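Local atomic coordinates of lipopolysaccharide biosynthesis protein wbpB (Thermus thermophilus HB27, PDB entry 3OA0), a protein that binds NAD(+) and 2-oxoglutarate and probably acts as a sugar-nucleotide dehydrogenase of the Gfo/Idh/MocA family in lipopolysaccharide biosynthesis. Residues A151-L156 and A250-E255. Residues are numbered along the deposited sequence; the frame is centred on the assembly and turned at random.
Sequences AKDVVL and AVDGEE
Val155 and Ala250 form an antiparallel, hydrogen-bonded strand pair in the mixed sheet, joining the start of strand 152-160 to the end of strand 245-251. Val155 N gives to Ala250 O (3.0 Å) and Ala250 N to Val155 O (2.9 Å). Val154 and Val251 are the next, non-hydrogen-bonded pair, and their CG2 methyls meet at 4.2 Å on the face that helix 186-196 packs against. Beyond this pair the ladder passes into the type I' turn 251-254. Asp252 N gives to Asp153 O. The Asp252 side chain replaces a backbone acceptor: its CG is anti to its own carbonyl carbon (chi1 -75°), and OD1 takes Asp153 N at 2.9 Å, nearly straight at 170°. A water bridges Asp252 OD1 and Asp153 OD2, while Asp153 OD1 is salt-bridged to Arg222 NE. Lys152 lays its CD over Val251 CG1 (3.7 Å) and beside Asp252 OD2 (3.4 Å), while NZ salt-bridges Glu148. Shortening Lys152 to an alanine would probably strip the CG and CD cover from Val251 CG1 and leave Glu148 without its partner charge. A second water ties Gly253 N to Asp153 O. The arrangement is a tight beta-hairpin turn docked on a neighbouring strand, in the C-terminal alpha/beta domain of Gfo/Idh/MocA oxidoreductases.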
ATOM      1  N   ALA A 151     -50.203  -9.946   1.195  1.00 27.79           N
ATOM      2  CA  ALA A 151     -48.754 -10.222   1.225  1.00 27.68           C
ATOM      3  C   ALA A 151     -48.352 -11.372   0.298  1.00 27.54           C
ATOM      4  O   ALA A 151     -49.173 -12.220  -0.041  1.00 27.36           O
ATOM      5  CB  ALA A 151     -48.319 -10.510   2.663  1.00 27.15           C
ATOM      6  N   LYS A 152     -47.123 -11.371  -0.222  1.00 26.36           N
ATOM      7  CA  LYS A 152     -46.656 -12.457  -1.078  1.00 26.11           C
ATOM      8  C   LYS A 152     -45.725 -13.354  -0.274  1.00 23.80           C
ATOM      9  O   LYS A 152     -45.072 -12.882   0.657  1.00 24.44           O
ATOM     10  CB  LYS A 152     -45.854 -11.908  -2.263  1.00 25.19           C
ATOM     11  CG  LYS A 152     -46.683 -10.983  -3.132  1.00 32.73           C
ATOM     12  CD  LYS A 152     -47.699 -11.841  -3.891  1.00 39.69           C
ATOM     13  CE  LYS A 152     -49.068 -11.187  -3.931  1.00 44.97           C
ATOM     14  NZ  LYS A 152     -49.049 -10.192  -5.043  1.00 48.59           N
ATOM     15  N   ASP A 153     -45.666 -14.630  -0.631  1.00 22.39           N
ATOM     16  CA  ASP A 153     -44.630 -15.498  -0.069  1.00 23.16           C
ATOM     17  C   ASP A 153     -43.510 -15.593  -1.092  1.00 21.46           C
ATOM     18  O   ASP A 153     -43.748 -15.990  -2.227  1.00 21.25           O
ATOM     19  CB  ASP A 153     -45.126 -16.889   0.332  1.00 22.44           C
ATOM     20  CG  ASP A 153     -45.985 -16.805   1.608  1.00 28.91           C
ATOM     21  OD1 ASP A 153     -45.447 -16.540   2.716  1.00 29.10           O
ATOM     22  OD2 ASP A 153     -47.221 -16.865   1.470  1.00 29.12           O
ATOM     23  N   VAL A 154     -42.307 -15.221  -0.676  1.00 21.02           N
ATOM     24  CA  VAL A 154     -41.209 -15.070  -1.645  1.00 19.03           C
ATOM     25  C   VAL A 154     -40.075 -15.966  -1.195  1.00 19.32           C
ATOM     26  O   VAL A 154     -39.768 -16.012  -0.004  1.00 17.64           O
ATOM     27  CB  VAL A 154     -40.730 -13.623  -1.616  1.00 18.76           C
ATOM     28  CG1 VAL A 154     -39.476 -13.370  -2.516  1.00 18.59           C
ATOM     29  CG2 VAL A 154     -41.850 -12.720  -2.024  1.00 14.86           C
ATOM     30  N   VAL A 155     -39.445 -16.664  -2.131  1.00 19.58           N
ATOM     31  CA  VAL A 155     -38.175 -17.336  -1.907  1.00 20.60           C
ATOM     32  C   VAL A 155     -37.106 -16.660  -2.778  1.00 22.75           C
ATOM     33  O   VAL A 155     -37.237 -16.540  -4.007  1.00 21.55           O
ATOM     34  CB  VAL A 155     -38.263 -18.828  -2.264  1.00 22.34           C
ATOM     35  CG1 VAL A 155     -36.936 -19.556  -2.079  1.00 20.13           C
ATOM     36  CG2 VAL A 155     -39.437 -19.508  -1.491  1.00 21.97           C
ATOM     37  N   LEU A 156     -36.057 -16.167  -2.133  1.00 21.51           N
ATOM     38  CA  LEU A 156     -35.020 -15.436  -2.873  1.00 23.39           C
ATOM     39  C   LEU A 156     -33.721 -16.224  -2.729  1.00 22.61           C
ATOM     40  O   LEU A 156     -33.305 -16.555  -1.599  1.00 19.75           O
ATOM     41  CB  LEU A 156     -34.778 -14.061  -2.243  1.00 22.48           C
ATOM     42  CG  LEU A 156     -33.698 -13.360  -3.064  1.00 27.86           C
ATOM     43  CD1 LEU A 156     -34.315 -12.126  -3.706  1.00 33.38           C
ATOM     44  CD2 LEU A 156     -32.513 -13.032  -2.237  1.00 28.36           C
ATOM     45  N   ALA A 250     -38.737 -16.151  -6.475  1.00 26.33           N
ATOM     46  CA  ALA A 250     -40.063 -16.702  -6.750  1.00 26.03           C
ATOM     47  C   ALA A 250     -41.084 -16.040  -5.854  1.00 26.79           C
ATOM     48  O   ALA A 250     -40.895 -15.911  -4.638  1.00 25.85           O
ATOM     49  CB  ALA A 250     -40.092 -18.228  -6.560  1.00 27.56           C
ATOM     50  N   VAL A 251     -42.175 -15.606  -6.465  1.00 28.30           N
ATOM     51  CA  VAL A 251     -43.228 -14.869  -5.762  1.00 29.87           C
ATOM     52  C   VAL A 251     -44.504 -15.712  -5.862  1.00 32.20           C
ATOM     53  O   VAL A 251     -44.979 -16.016  -6.967  1.00 31.63           O
ATOM     54  CB  VAL A 251     -43.447 -13.487  -6.388  1.00 29.16           C
ATOM     55  CG1 VAL A 251     -44.642 -12.796  -5.743  1.00 30.70           C
ATOM     56  CG2 VAL A 251     -42.165 -12.672  -6.239  1.00 27.46           C
ATOM     57  N   ASP A 252     -44.962 -16.193  -4.711  1.00 32.68           N
ATOM     58  CA  ASP A 252     -46.046 -17.165  -4.674  1.00 35.85           C
ATOM     59  C   ASP A 252     -45.812 -18.368  -5.595  1.00 37.49           C
ATOM     60  O   ASP A 252     -46.666 -18.699  -6.433  1.00 38.38           O
ATOM     61  CB  ASP A 252     -47.381 -16.508  -5.036  1.00 35.79           C
ATOM     62  CG  ASP A 252     -47.951 -15.656  -3.911  1.00 38.22           C
ATOM     63  OD1 ASP A 252     -47.398 -15.634  -2.782  1.00 32.81           O
ATOM     64  OD2 ASP A 252     -48.987 -15.004  -4.174  1.00 41.01           O
ATOM     65  N   GLY A 253     -44.672 -19.025  -5.423  1.00 38.18           N
ATOM     66  CA  GLY A 253     -44.352 -20.247  -6.151  1.00 40.84           C
ATOM     67  C   GLY A 253     -43.976 -20.035  -7.602  1.00 42.12           C
ATOM     68  O   GLY A 253     -43.582 -20.978  -8.267  1.00 43.58           O
ATOM     69  N   GLU A 254     -44.090 -18.811  -8.110  1.00 43.20           N
ATOM     70  CA  GLU A 254     -43.791 -18.521  -9.512  1.00 44.75           C
ATOM     71  C   GLU A 254     -42.460 -17.757  -9.748  1.00 43.68           C
ATOM     72  O   GLU A 254     -42.182 -16.742  -9.125  1.00 42.32           O
ATOM     73  CB  GLU A 254     -44.966 -17.746 -10.099  1.00 45.60           C
ATOM     74  CG  GLU A 254     -44.810 -17.405 -11.564  1.00 52.07           C
ATOM     75  CD  GLU A 254     -44.976 -15.912 -11.811  1.00 59.94           C
ATOM     76  OE1 GLU A 254     -44.192 -15.127 -11.227  1.00 62.74           O
ATOM     77  OE2 GLU A 254     -45.876 -15.524 -12.597  1.00 63.30           O
ATOM     78  N   GLU A 255     -41.635 -18.248 -10.660  1.00 43.85           N
ATOM     79  CA  GLU A 255     -40.268 -17.777 -10.801  1.00 45.27           C
ATOM     80  C   GLU A 255     -40.332 -16.360 -11.336  1.00 46.78           C
ATOM     81  O   GLU A 255     -41.204 -16.052 -12.140  1.00 47.17           O
ATOM     82  CB  GLU A 255     -39.517 -18.639 -11.808  1.00 44.80           C
ATOM     83  CG  GLU A 255     -38.031 -18.413 -11.772  1.00 47.10           C
ATOM     84  CD  GLU A 255     -37.453 -19.008 -10.508  1.00 50.65           C
ATOM     85  OE1 GLU A 255     -38.115 -19.909  -9.944  1.00 51.77           O
ATOM     86  OE2 GLU A 255     -36.367 -18.572 -10.075  1.00 51.64           O
TER
HETATM   87  O   HOH W   1     -42.535 -18.169  -3.815  1.00 27.22           O
HETATM   88  O   HOH W   2     -48.992 -16.370  -0.722  1.00 44.74           O